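Local coordinates for uncharacterized protein (Mycobacterium avium subsp. paratuberculosis, PDB 4R9Z), which probably hydrolyses fatty acyl-CoA thioesters, as expected of a type II acyl-CoA thioesterase with a double hot-dog fold, at residues 23-28 with 50-55; 58-63 with 87-92; 163-168 with 173-178; 190-195 with 224-229; 198-203 with 217-222. All coordinates share one frame; numbering follows the deposited sequence.

Interaction 1 (23-28 with 50-55); sequences WRFVGQ and ASRTAA
The aromatic side chains of W23 and F25 meet R52 and T53 of 50-55. Apolar contact comes first: CG2 of T53 reaches the edge of the F25 ring near its plane, 3.8 Å from CE1, while CB of T53 lies 3.6 Å from CZ3 of the W23 indole, the two side chains crossing at about a right angle. CE2 of the F25 ring sits over the centre of one guanidinium face of R52, 3.8 Å from NE, with the two planes 58° apart; the guanidinium is also tied by NH1 to L17 O. With chi1 at 72°, OG1 of T53 bonds to A50 O at 2.7 Å and also to R92 NE; the A50 carbonyl accepts from T53 N as well. With its hydroxyl engaged, T53 meets the rings mainly through CB and CG2, and 23-28 is joined to 50-55 by dispersion forces and the flat face of an arginine.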
# COMPACT_ATOMS: atom_id res chain seq x y z
N TRP B 23 -11.50 -1.01 -22.59
CA TRP B 23 -10.68 -0.71 -21.43
C TRP B 23 -10.76 0.76 -21.03
O TRP B 23 -9.83 1.30 -20.42
CB TRP B 23 -9.23 -1.09 -21.69
CG TRP B 23 -9.03 -2.52 -22.05
CD1 TRP B 23 -8.90 -3.04 -23.30
CD2 TRP B 23 -8.94 -3.63 -21.14
NE1 TRP B 23 -8.73 -4.40 -23.23
CE2 TRP B 23 -8.76 -4.79 -21.92
CE3 TRP B 23 -9.01 -3.75 -19.75
CZ2 TRP B 23 -8.63 -6.05 -21.35
CZ3 TRP B 23 -8.88 -5.01 -19.19
CH2 TRP B 23 -8.70 -6.14 -19.99
N ARG B 24 -11.87 1.42 -21.35
CA ARG B 24 -11.93 2.86 -21.18
C ARG B 24 -13.28 3.31 -20.68
O ARG B 24 -14.32 2.83 -21.14
CB ARG B 24 -11.57 3.57 -22.48
CG ARG B 24 -10.09 3.47 -22.82
CD ARG B 24 -9.69 4.38 -23.95
NE ARG B 24 -8.36 4.06 -24.45
CZ ARG B 24 -7.24 4.63 -24.03
NH1 ARG B 24 -7.28 5.58 -23.10
NH2 ARG B 24 -6.07 4.26 -24.54
N PHE B 25 -13.25 4.22 -19.71
CA PHE B 25 -14.43 4.72 -19.03
C PHE B 25 -14.31 6.22 -18.83
O PHE B 25 -13.20 6.76 -18.79
CB PHE B 25 -14.63 4.03 -17.68
CG PHE B 25 -14.65 2.53 -17.75
CD1 PHE B 25 -13.46 1.81 -17.74
CD2 PHE B 25 -15.84 1.83 -17.81
CE1 PHE B 25 -13.46 0.43 -17.81
CE2 PHE B 25 -15.85 0.45 -17.88
CZ PHE B 25 -14.66 -0.25 -17.87
N VAL B 26 -15.44 6.88 -18.66
CA VAL B 26 -15.43 8.29 -18.29
C VAL B 26 -16.23 8.44 -17.00
O VAL B 26 -17.31 7.86 -16.86
CB VAL B 26 -16.02 9.19 -19.40
CG1 VAL B 26 -15.86 10.66 -19.06
CG2 VAL B 26 -15.37 8.87 -20.74
N GLY B 27 -15.68 9.18 -16.05
CA GLY B 27 -16.31 9.36 -14.76
C GLY B 27 -16.67 10.81 -14.52
O GLY B 27 -15.84 11.71 -14.65
N GLN B 28 -17.93 11.05 -14.18
CA GLN B 28 -18.38 12.41 -13.98
C GLN B 28 -17.97 12.88 -12.60
O GLN B 28 -18.00 12.12 -11.63
CB GLN B 28 -19.90 12.53 -14.16
CG GLN B 28 -20.36 12.41 -15.61
CD GLN B 28 -19.56 13.29 -16.56
OE1 GLN B 28 -19.19 14.42 -16.23
NE2 GLN B 28 -19.28 12.76 -17.74
N ALA B 50 -11.57 -0.73 -12.97
CA ALA B 50 -10.85 -1.99 -12.94
C ALA B 50 -11.79 -3.17 -12.73
O ALA B 50 -11.71 -4.17 -13.44
CB ALA B 50 -9.78 -1.96 -11.86
N SER B 51 -12.68 -3.03 -11.76
CA SER B 51 -13.60 -4.10 -11.39
C SER B 51 -14.50 -4.54 -12.54
O SER B 51 -14.77 -5.73 -12.69
CB SER B 51 -14.47 -3.66 -10.21
OG SER B 51 -13.67 -3.24 -9.13
N ARG B 52 -14.96 -3.58 -13.34
CA ARG B 52 -15.81 -3.88 -14.49
C ARG B 52 -15.09 -4.58 -15.64
O ARG B 52 -15.73 -5.15 -16.52
CB ARG B 52 -16.46 -2.59 -15.00
CG ARG B 52 -17.51 -2.04 -14.06
CD ARG B 52 -18.05 -0.68 -14.49
NE ARG B 52 -18.77 -0.74 -15.76
CZ ARG B 52 -19.37 0.31 -16.31
NH1 ARG B 52 -19.35 1.48 -15.70
NH2 ARG B 52 -20.01 0.17 -17.46
N THR B 53 -13.76 -4.54 -15.62
CA THR B 53 -12.95 -5.28 -16.59
C THR B 53 -12.50 -6.62 -16.02
O THR B 53 -11.75 -7.35 -16.66
CB THR B 53 -11.70 -4.51 -17.04
OG1 THR B 53 -10.73 -4.48 -15.97
CG2 THR B 53 -12.05 -3.10 -17.50
N ALA B 54 -12.90 -6.90 -14.78
CA ALA B 54 -12.64 -8.21 -14.18
C ALA B 54 -13.96 -8.93 -13.97
O ALA B 54 -14.76 -8.56 -13.11
CB ALA B 54 -11.90 -8.05 -12.87
N ALA B 55 -14.16 -10.02 -14.71
CA ALA B 55 -15.49 -10.61 -14.83
C ALA B 55 -15.90 -11.39 -13.59
O ALA B 55 -15.39 -12.48 -13.33
CB ALA B 55 -15.53 -11.51 -16.05

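Interaction 2 (58-63 with 87-92); sequences EPHSVH and RTFSAR
H60 and F89 make the whole of this small, buried contact, in which one corner of an imidazole comes against the edge of a phenyl ring. The tight point is NE2 of H60, near the plane of the F89 ring and 3.5 Å from CE1, with CD1 next at 3.7 Å. Away from that corner the rings diverge: their planes stand 71° apart and their centroids 5.5 Å, an oblique pairing. The chain turns a corner at H60, and chi1 of 64° sets CG between the backbone N and the carbonyl carbon, directing the imidazole toward strand 89-98. The looser side is the turn before F89, where R87 is exposed and poorly ordered. Both imidazole nitrogens have polar partners, NE2 with S109 OG and ND1 with E270 of the second subunit, whose Y272 meets F89 edge-to-face. The carboxylate would be expected to favour a proton on ND1, and these bonds imply that F89 packs against an imidazole whose rotation is already fixed by its polar partners.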
# COMPACT_ATOMS: atom_id res chain seq x y z
N GLU B 58 -14.03 -9.94 -7.28
CA GLU B 58 -14.03 -8.83 -6.33
C GLU B 58 -12.61 -8.38 -5.98
O GLU B 58 -11.68 -9.19 -5.95
CB GLU B 58 -14.79 -9.23 -5.06
CG GLU B 58 -16.29 -9.30 -5.24
CD GLU B 58 -16.97 -10.06 -4.12
OE1 GLU B 58 -16.85 -9.63 -2.95
OE2 GLU B 58 -17.61 -11.09 -4.40
N PRO B 59 -12.44 -7.08 -5.71
CA PRO B 59 -11.12 -6.56 -5.36
C PRO B 59 -10.74 -6.93 -3.93
O PRO B 59 -11.54 -6.77 -3.01
CB PRO B 59 -11.28 -5.05 -5.50
CG PRO B 59 -12.73 -4.80 -5.30
CD PRO B 59 -13.45 -6.01 -5.82
N HIS B 60 -9.53 -7.44 -3.75
CA HIS B 60 -9.07 -7.75 -2.41
C HIS B 60 -8.00 -6.74 -1.97
O HIS B 60 -7.68 -6.66 -0.79
CB HIS B 60 -8.56 -9.19 -2.34
CG HIS B 60 -7.35 -9.45 -3.18
ND1 HIS B 60 -6.07 -9.17 -2.76
CD2 HIS B 60 -7.23 -9.96 -4.43
CE1 HIS B 60 -5.21 -9.51 -3.70
NE2 HIS B 60 -5.88 -9.99 -4.72
N SER B 61 -7.47 -5.97 -2.92
CA SER B 61 -6.57 -4.87 -2.58
C SER B 61 -6.45 -3.87 -3.72
O SER B 61 -6.72 -4.18 -4.88
CB SER B 61 -5.18 -5.39 -2.19
OG SER B 61 -4.54 -6.06 -3.26
N VAL B 62 -6.02 -2.66 -3.39
CA VAL B 62 -5.87 -1.59 -4.37
C VAL B 62 -4.89 -0.53 -3.85
O VAL B 62 -4.92 -0.14 -2.68
CB VAL B 62 -7.24 -0.92 -4.71
CG1 VAL B 62 -7.95 -0.43 -3.45
CG2 VAL B 62 -7.07 0.22 -5.70
N HIS B 63 -4.01 -0.08 -4.73
CA HIS B 63 -3.02 0.93 -4.38
C HIS B 63 -3.14 2.10 -5.33
O HIS B 63 -3.05 1.93 -6.54
CB HIS B 63 -1.62 0.33 -4.42
CG HIS B 63 -1.45 -0.87 -3.54
ND1 HIS B 63 -1.10 -0.77 -2.21
CD2 HIS B 63 -1.62 -2.19 -3.79
CE1 HIS B 63 -1.04 -1.98 -1.68
NE2 HIS B 63 -1.35 -2.86 -2.62
N ARG B 87 -6.21 -17.99 -13.66
CA ARG B 87 -7.24 -18.90 -13.18
C ARG B 87 -7.83 -18.42 -11.86
O ARG B 87 -9.04 -18.53 -11.63
CB ARG B 87 -6.65 -20.30 -13.03
CG ARG B 87 -7.56 -21.32 -12.36
CD ARG B 87 -8.89 -21.48 -13.06
NE ARG B 87 -9.76 -22.38 -12.31
CZ ARG B 87 -11.08 -22.48 -12.49
NH1 ARG B 87 -11.68 -21.74 -13.41
NH2 ARG B 87 -11.78 -23.33 -11.76
N THR B 88 -6.98 -17.86 -11.00
CA THR B 88 -7.41 -17.44 -9.68
C THR B 88 -7.46 -15.92 -9.57
O THR B 88 -8.46 -15.34 -9.15
CB THR B 88 -6.48 -17.98 -8.57
OG1 THR B 88 -6.23 -19.38 -8.78
CG2 THR B 88 -7.10 -17.78 -7.20
N PHE B 89 -6.36 -15.28 -9.96
CA PHE B 89 -6.19 -13.84 -9.75
C PHE B 89 -6.32 -13.00 -11.01
O PHE B 89 -6.04 -13.44 -12.12
CB PHE B 89 -4.82 -13.57 -9.12
CG PHE B 89 -4.74 -13.90 -7.67
CD1 PHE B 89 -5.22 -13.01 -6.71
CD2 PHE B 89 -4.17 -15.09 -7.25
CE1 PHE B 89 -5.14 -13.32 -5.37
CE2 PHE B 89 -4.09 -15.40 -5.91
CZ PHE B 89 -4.58 -14.51 -4.96
N SER B 90 -6.72 -11.75 -10.80
CA SER B 90 -6.67 -10.73 -11.84
C SER B 90 -5.95 -9.50 -11.28
O SER B 90 -6.01 -9.22 -10.09
CB SER B 90 -8.08 -10.36 -12.31
OG SER B 90 -8.71 -11.45 -12.95
N ALA B 91 -5.27 -8.78 -12.16
CA ALA B 91 -4.61 -7.54 -11.78
C ALA B 91 -4.89 -6.48 -12.82
O ALA B 91 -4.92 -6.76 -14.02
CB ALA B 91 -3.12 -7.76 -11.61
N ARG B 92 -5.10 -5.25 -12.37
CA ARG B 92 -5.38 -4.14 -13.27
C ARG B 92 -4.55 -2.91 -12.94
O ARG B 92 -4.20 -2.67 -11.79
CB ARG B 92 -6.86 -3.77 -13.25
CG ARG B 92 -7.78 -4.91 -13.64
CD ARG B 92 -7.60 -5.27 -15.10
NE ARG B 92 -8.55 -6.29 -15.53
CZ ARG B 92 -8.23 -7.56 -15.73
NH1 ARG B 92 -6.98 -7.95 -15.55
NH2 ARG B 92 -9.15 -8.43 -16.12

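Interaction 3 (163-168 with 173-178); sequences TIETET and RVPMWW
Two hydrogen bonds hold the arms of this connection together, R173 N to OE2 of E167 at 2.9 Å and I164 N to P175 O at 3.1 Å. E167 CG lies between the backbone N and the carbonyl carbon (chi1 70°), its chain extended, which brings OE2 to R173 N with its anti lone pair; the second bond lies in the carbonyl plane of P175. Further out, T163 and M176 form an antiparallel non-hydrogen-bonded pair, and CA of V174 makes a CA-H...O contact of 3.5 Å with E165 O. E165 OE2 stands over one face of the R173 guanidinium, 4.2 Å from NH2, too far out of plane for a salt bridge; that arginine pairs with D239 instead. I164 lays CD1 over one face of the W177 indole, 3.4 Å from NE1, whose N-H is given to P130 O, and CG of E165 rests 3.7 Å from CG of P175. Beyond the strand pairing a carboxylate thus serves as backbone acceptor, while E165 and R173 probably attract only diffusely.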
# COMPACT_ATOMS: atom_id res chain seq x y z
N THR B 163 -18.30 10.68 15.62
CA THR B 163 -16.91 10.61 16.05
C THR B 163 -16.93 10.22 17.52
O THR B 163 -17.42 10.96 18.38
CB THR B 163 -16.15 11.93 15.78
OG1 THR B 163 -14.90 11.91 16.47
CG2 THR B 163 -16.96 13.14 16.25
N ILE B 164 -16.41 9.03 17.80
CA ILE B 164 -16.55 8.40 19.11
C ILE B 164 -15.70 9.02 20.21
O ILE B 164 -16.20 9.39 21.27
CB ILE B 164 -16.19 6.91 19.03
CG1 ILE B 164 -17.11 6.20 18.05
CG2 ILE B 164 -16.24 6.26 20.41
CD1 ILE B 164 -16.66 4.81 17.72
N GLU B 165 -14.40 9.14 19.94
CA GLU B 165 -13.46 9.62 20.93
C GLU B 165 -12.26 10.25 20.25
O GLU B 165 -11.93 9.91 19.11
CB GLU B 165 -13.06 8.47 21.86
CG GLU B 165 -12.25 7.37 21.19
CD GLU B 165 -11.95 6.22 22.13
OE1 GLU B 165 -12.62 6.12 23.18
OE2 GLU B 165 -11.06 5.41 21.81
N THR B 166 -11.61 11.19 20.93
CA THR B 166 -10.56 11.98 20.31
C THR B 166 -9.30 12.17 21.14
O THR B 166 -9.35 12.46 22.33
CB THR B 166 -11.10 13.38 19.93
OG1 THR B 166 -12.24 13.23 19.07
CG2 THR B 166 -10.04 14.21 19.23
N GLU B 167 -8.17 11.99 20.48
CA GLU B 167 -6.88 12.41 21.01
C GLU B 167 -6.11 13.04 19.85
O GLU B 167 -6.26 12.62 18.70
CB GLU B 167 -6.14 11.22 21.62
CG GLU B 167 -5.65 10.21 20.61
CD GLU B 167 -4.97 9.02 21.25
OE1 GLU B 167 -4.89 8.98 22.49
OE2 GLU B 167 -4.51 8.12 20.50
N THR B 168 -5.32 14.06 20.14
CA THR B 168 -4.56 14.75 19.09
C THR B 168 -3.06 14.46 19.14
O THR B 168 -2.34 14.72 18.18
CB THR B 168 -4.78 16.26 19.15
OG1 THR B 168 -4.25 16.78 20.38
CG2 THR B 168 -6.27 16.57 19.07
N ARG B 173 -5.47 8.54 17.75
CA ARG B 173 -6.64 7.72 17.43
C ARG B 173 -7.94 8.51 17.47
O ARG B 173 -8.30 9.08 18.50
CB ARG B 173 -6.74 6.53 18.39
CG ARG B 173 -5.73 5.44 18.16
CD ARG B 173 -6.11 4.23 18.99
NE ARG B 173 -7.43 3.73 18.64
CZ ARG B 173 -8.22 3.06 19.48
NH1 ARG B 173 -7.82 2.81 20.72
NH2 ARG B 173 -9.42 2.64 19.08
N VAL B 174 -8.65 8.55 16.34
CA VAL B 174 -9.97 9.18 16.30
C VAL B 174 -10.95 8.25 15.59
O VAL B 174 -11.34 8.49 14.45
CB VAL B 174 -9.94 10.54 15.58
CG1 VAL B 174 -11.22 11.32 15.88
CG2 VAL B 174 -8.73 11.36 15.99
N PRO B 175 -11.37 7.17 16.27
CA PRO B 175 -12.29 6.20 15.67
C PRO B 175 -13.69 6.76 15.52
O PRO B 175 -14.09 7.63 16.30
CB PRO B 175 -12.25 5.03 16.66
CG PRO B 175 -11.95 5.69 17.96
CD PRO B 175 -10.96 6.76 17.63
N MET B 176 -14.43 6.28 14.53
CA MET B 176 -15.75 6.84 14.24
C MET B 176 -16.75 5.76 13.83
O MET B 176 -16.37 4.69 13.35
CB MET B 176 -15.66 7.88 13.13
CG MET B 176 -15.43 7.27 11.76
SD MET B 176 -15.03 8.47 10.48
CE MET B 176 -16.39 9.62 10.64
N TRP B 177 -18.03 6.06 14.04
CA TRP B 177 -19.09 5.26 13.45
C TRP B 177 -19.52 5.95 12.17
O TRP B 177 -19.62 7.17 12.14
CB TRP B 177 -20.29 5.12 14.38
CG TRP B 177 -20.09 4.23 15.56
CD1 TRP B 177 -19.96 4.61 16.86
CD2 TRP B 177 -20.00 2.81 15.54
NE1 TRP B 177 -19.80 3.51 17.66
CE2 TRP B 177 -19.81 2.39 16.88
CE3 TRP B 177 -20.05 1.84 14.53
CZ2 TRP B 177 -19.68 1.05 17.22
CZ3 TRP B 177 -19.92 0.51 14.88
CH2 TRP B 177 -19.74 0.13 16.21
N TRP B 178 -19.77 5.18 11.12
CA TRP B 178 -20.28 5.78 9.90
C TRP B 178 -21.22 4.81 9.19
O TRP B 178 -21.10 3.59 9.32
CB TRP B 178 -19.14 6.19 8.97
CG TRP B 178 -18.60 5.06 8.15
CD1 TRP B 178 -17.70 4.11 8.54
CD2 TRP B 178 -18.95 4.75 6.80
NE1 TRP B 178 -17.46 3.24 7.51
CE2 TRP B 178 -18.22 3.61 6.43
CE3 TRP B 178 -19.81 5.34 5.86
CZ2 TRP B 178 -18.32 3.03 5.16
CZ3 TRP B 178 -19.91 4.77 4.61
CH2 TRP B 178 -19.17 3.62 4.27

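Interaction 4 (190-195 with 224-229); sequences LTASLV and VWFHGR
F226 directs its ring at helix 188-201 and meets it through A192 and V195. The nearest partner is the backbone: A192 O lies at the ring edge, near its plane, 3.7 Å from CE1 and 3.8 Å from CZ, so that the slightly positive rim of the phenyl ring faces a carbonyl oxygen. CB of A192 approaches the same two carbons, 4.0 Å from CE1, and CG1 of V195 comes in obliquely, 4.3 Å from CE1. Two neighbouring rim atoms of F226 therefore carry the contact, against one turn of the helix.

Behind this first shell stand the groups that place it. With CG of F226 anti to its carbonyl carbon (chi1 -64°), the ring leaves the strand toward the helix, and CG1 of V224, two residues back along the strand, lies 3.8 Å above one ring face and toward its rim. The backbone bond from V195 N to T191 O, 2.9 Å, holds V195 in the helix.

Strand 218-226 runs beside strand 58-66, to which F226 is hydrogen-bonded, backbone to backbone, at H60; A192 also packs on P59 of that strand, and V195 on C265 of strand 263-272. The contact thus fits the hot-dog pattern, a helix wrapped by antiparallel strands.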
# COMPACT_ATOMS: atom_id res chain seq x y z
N LEU B 190 -19.76 -2.42 -5.84
CA LEU B 190 -20.10 -1.03 -5.54
C LEU B 190 -19.83 -0.72 -4.08
O LEU B 190 -19.36 0.36 -3.74
CB LEU B 190 -21.56 -0.73 -5.89
CG LEU B 190 -22.02 0.71 -5.67
CD1 LEU B 190 -21.07 1.69 -6.33
CD2 LEU B 190 -23.43 0.91 -6.21
N THR B 191 -20.15 -1.67 -3.21
CA THR B 191 -19.92 -1.54 -1.78
C THR B 191 -18.43 -1.39 -1.46
O THR B 191 -18.05 -0.57 -0.62
CB THR B 191 -20.49 -2.76 -1.02
OG1 THR B 191 -21.91 -2.79 -1.18
CG2 THR B 191 -20.17 -2.67 0.46
N ALA B 192 -17.60 -2.18 -2.13
CA ALA B 192 -16.16 -2.13 -1.89
C ALA B 192 -15.59 -0.76 -2.27
O ALA B 192 -14.77 -0.20 -1.55
CB ALA B 192 -15.47 -3.22 -2.66
N SER B 193 -16.05 -0.21 -3.39
CA SER B 193 -15.56 1.09 -3.83
C SER B 193 -16.03 2.19 -2.89
O SER B 193 -15.33 3.18 -2.68
CB SER B 193 -16.01 1.40 -5.26
OG SER B 193 -17.42 1.53 -5.33
N LEU B 194 -17.20 2.00 -2.29
CA LEU B 194 -17.74 2.98 -1.36
C LEU B 194 -16.99 2.93 -0.05
O LEU B 194 -16.75 3.95 0.59
CB LEU B 194 -19.23 2.75 -1.12
CG LEU B 194 -20.16 3.19 -2.24
CD1 LEU B 194 -21.55 2.60 -2.03
CD2 LEU B 194 -20.22 4.71 -2.30
N VAL B 195 -16.61 1.72 0.35
CA VAL B 195 -15.72 1.54 1.48
C VAL B 195 -14.41 2.28 1.23
O VAL B 195 -13.98 3.10 2.04
CB VAL B 195 -15.44 0.07 1.75
CG1 VAL B 195 -14.26 -0.07 2.69
CG2 VAL B 195 -16.68 -0.58 2.35
N VAL B 224 -5.72 0.07 0.21
CA VAL B 224 -6.76 -0.68 0.92
C VAL B 224 -6.61 -2.18 0.72
O VAL B 224 -6.49 -2.64 -0.41
CB VAL B 224 -8.16 -0.27 0.47
CG1 VAL B 224 -9.21 -0.99 1.30
CG2 VAL B 224 -8.34 1.23 0.58
N TRP B 225 -6.66 -2.94 1.80
CA TRP B 225 -6.72 -4.39 1.72
C TRP B 225 -8.06 -4.87 2.25
O TRP B 225 -8.40 -4.64 3.41
CB TRP B 225 -5.56 -5.02 2.49
CG TRP B 225 -4.21 -4.60 1.99
CD1 TRP B 225 -3.42 -5.26 1.10
CD2 TRP B 225 -3.50 -3.41 2.35
NE1 TRP B 225 -2.26 -4.56 0.88
CE2 TRP B 225 -2.28 -3.42 1.64
CE3 TRP B 225 -3.77 -2.33 3.20
CZ2 TRP B 225 -1.34 -2.41 1.75
CZ3 TRP B 225 -2.83 -1.33 3.31
CH2 TRP B 225 -1.63 -1.37 2.59
N PHE B 226 -8.82 -5.55 1.42
CA PHE B 226 -10.14 -5.99 1.79
C PHE B 226 -10.12 -7.31 2.49
O PHE B 226 -9.36 -8.16 2.17
CB PHE B 226 -11.03 -6.05 0.58
CG PHE B 226 -11.26 -4.74 -0.06
CD1 PHE B 226 -12.21 -3.88 0.40
CD2 PHE B 226 -10.53 -4.37 -1.15
CE1 PHE B 226 -12.42 -2.69 -0.20
CE2 PHE B 226 -10.73 -3.17 -1.75
CZ PHE B 226 -11.69 -2.33 -1.28
N HIS B 227 -10.99 -7.45 3.47
CA HIS B 227 -11.01 -8.64 4.27
C HIS B 227 -12.33 -9.36 4.13
O HIS B 227 -12.39 -10.46 3.64
CB HIS B 227 -10.78 -8.25 5.71
CG HIS B 227 -10.62 -9.40 6.63
ND1 HIS B 227 -11.67 -9.91 7.36
CD2 HIS B 227 -9.54 -10.12 6.98
CE1 HIS B 227 -11.24 -10.91 8.09
NE2 HIS B 227 -9.95 -11.06 7.89
N GLY B 228 -13.38 -8.71 4.55
CA GLY B 228 -14.67 -9.31 4.57
C GLY B 228 -15.56 -8.36 3.86
O GLY B 228 -15.17 -7.28 3.58
N ARG B 229 -16.75 -8.79 3.54
CA ARG B 229 -17.68 -7.96 2.78
C ARG B 229 -18.43 -6.99 3.68
O ARG B 229 -18.98 -7.38 4.72
CB ARG B 229 -18.64 -8.84 1.99
CG ARG B 229 -18.87 -8.34 0.58
CD ARG B 229 -19.71 -9.32 -0.21
NE ARG B 229 -18.91 -10.46 -0.62
CZ ARG B 229 -19.33 -11.41 -1.44
NH1 ARG B 229 -20.55 -11.35 -1.96
NH2 ARG B 229 -18.52 -12.42 -1.76

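Interaction 5 (198-203 with 217-222); sequences MSAVTL and SAQRDH
A200 O, near the end of helix 188-201, is gripped by two glutamine side chains, Q219 of strand 218-226 and Q269 of strand 263-272. This is the helix-on-strand interface of a hot-dog fold, here in the C-terminal half of the double hot-dog, and it is buried. Q219, extended beyond CG, brings NE2 to 3.2 Å from A200 O with an N-H...O angle of 162°. The oxygen lies in the amide plane of Q219, yet the donor stands above the carbonyl plane of A200, off its lone pairs. L203 N adds a weak bond to the same oxygen from within the helix segment.

The other polar link is shorter: NE2 of H222 donates to S199 OG at 2.9 Å, with the hydroxyl close to the imidazole plane. S199 OG also bonds to A196 O one turn back, so it can accept from H222 while giving its own proton to that carbonyl. H222 reaches the helix because its CG is anti to the backbone N (chi1 -174°), and its ND1 bonds to Q269, so both nitrogens have partners, the one at ND1 weak.

Within the strand, R220 and D221 both face E270 in a classic beta bulge, and their side chains bond to the second subunit. Over the imidazole, A200 makes a CH-pi contact, its CB 3.7 Å from the ring centroid and 13° off the normal.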
# COMPACT_ATOMS: atom_id res chain seq x y z
N MET B 198 -14.91 6.17 1.25
CA MET B 198 -15.02 6.77 2.58
C MET B 198 -13.73 6.60 3.39
O MET B 198 -13.35 7.49 4.14
CB MET B 198 -16.22 6.17 3.32
CG MET B 198 -15.90 5.34 4.55
SD MET B 198 -15.67 6.34 6.03
CE MET B 198 -16.89 7.61 5.73
N SER B 199 -13.06 5.47 3.21
CA SER B 199 -11.81 5.19 3.91
C SER B 199 -10.74 6.23 3.62
O SER B 199 -9.86 6.48 4.44
CB SER B 199 -11.28 3.80 3.54
OG SER B 199 -10.76 3.81 2.22
N ALA B 200 -10.81 6.82 2.44
CA ALA B 200 -9.84 7.82 2.02
C ALA B 200 -10.16 9.23 2.53
O ALA B 200 -9.29 9.91 3.07
CB ALA B 200 -9.71 7.83 0.50
N VAL B 201 -11.41 9.66 2.35
CA VAL B 201 -11.78 11.05 2.63
C VAL B 201 -11.83 11.41 4.12
O VAL B 201 -11.75 12.58 4.47
CB VAL B 201 -13.16 11.39 2.02
CG1 VAL B 201 -13.13 11.22 0.51
CG2 VAL B 201 -14.25 10.53 2.64
N THR B 202 -11.94 10.41 4.99
CA THR B 202 -12.04 10.67 6.43
C THR B 202 -10.69 10.58 7.13
O THR B 202 -10.59 10.77 8.34
CB THR B 202 -13.00 9.70 7.12
OG1 THR B 202 -12.58 8.35 6.89
CG2 THR B 202 -14.40 9.90 6.59
N LEU B 203 -9.66 10.25 6.38
CA LEU B 203 -8.40 9.90 6.96
C LEU B 203 -7.40 11.03 7.09
O LEU B 203 -6.34 10.83 7.57
CB LEU B 203 -7.79 8.74 6.21
CG LEU B 203 -7.11 7.75 7.10
CD1 LEU B 203 -8.03 7.36 8.20
CD2 LEU B 203 -6.68 6.54 6.33
N SER B 217 -3.26 20.42 3.00
CA SER B 217 -2.67 19.12 2.73
C SER B 217 -3.12 18.57 1.38
O SER B 217 -4.13 18.99 0.83
CB SER B 217 -3.03 18.13 3.84
OG SER B 217 -4.38 17.70 3.74
N ALA B 218 -2.35 17.62 0.86
CA ALA B 218 -2.75 16.88 -0.33
C ALA B 218 -2.46 15.41 -0.12
O ALA B 218 -1.40 15.04 0.39
CB ALA B 218 -2.01 17.40 -1.56
N GLN B 219 -3.41 14.56 -0.48
CA GLN B 219 -3.21 13.13 -0.36
C GLN B 219 -2.27 12.69 -1.47
O GLN B 219 -2.41 13.12 -2.61
CB GLN B 219 -4.54 12.38 -0.42
CG GLN B 219 -5.62 13.02 0.45
CD GLN B 219 -6.79 12.10 0.72
OE1 GLN B 219 -7.21 11.35 -0.15
NE2 GLN B 219 -7.31 12.15 1.94
N ARG B 220 -1.32 11.82 -1.14
CA ARG B 220 -0.33 11.38 -2.11
C ARG B 220 -0.61 9.95 -2.56
O ARG B 220 -0.56 9.65 -3.75
CB ARG B 220 1.08 11.49 -1.52
CG ARG B 220 2.17 11.06 -2.47
CD ARG B 220 2.10 11.79 -3.80
NE ARG B 220 3.25 11.52 -4.64
CZ ARG B 220 3.48 12.11 -5.81
NH1 ARG B 220 2.63 13.00 -6.28
NH2 ARG B 220 4.56 11.80 -6.52
N ASP B 221 -0.91 9.07 -1.61
CA ASP B 221 -1.35 7.73 -1.98
C ASP B 221 -2.31 7.12 -0.96
O ASP B 221 -2.38 7.53 0.19
CB ASP B 221 -0.13 6.81 -2.21
CG ASP B 221 0.83 6.75 -1.04
OD1 ASP B 221 1.64 7.69 -0.88
OD2 ASP B 221 0.81 5.74 -0.30
N HIS B 222 -3.07 6.13 -1.44
CA HIS B 222 -4.07 5.44 -0.64
C HIS B 222 -4.00 3.95 -0.92
O HIS B 222 -3.96 3.54 -2.08
CB HIS B 222 -5.46 5.98 -0.94
CG HIS B 222 -6.54 5.42 -0.07
ND1 HIS B 222 -6.69 5.79 1.25
CD2 HIS B 222 -7.51 4.52 -0.32
CE1 HIS B 222 -7.72 5.15 1.77
NE2 HIS B 222 -8.23 4.37 0.84

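In the fold
Interactions 4 and 5 share helix 188-201 and strand 218-226, with interaction 5 nested inside the chain loop that interaction 4 closes; V224 CG2 and S199 OG, 3.9 Å apart, join them. Strand 58-66 of interaction 2 pairs with strand 218-226 of interaction 4, joining the two hot-dog halves: H60 O accepts from F226 N at 2.7 Å. In the N-terminal half, A50 CB and R92 CB, 3.7 Å apart, pack interaction 1 on interaction 2. Interaction 3 meets interaction 5 where W178 CZ2 touches M198 CG at 3.4 Å, and its centre lies about 34 Å from that of interaction 1, across the chain's centre. Interactions 2, 4 and 5 also touch the second subunit.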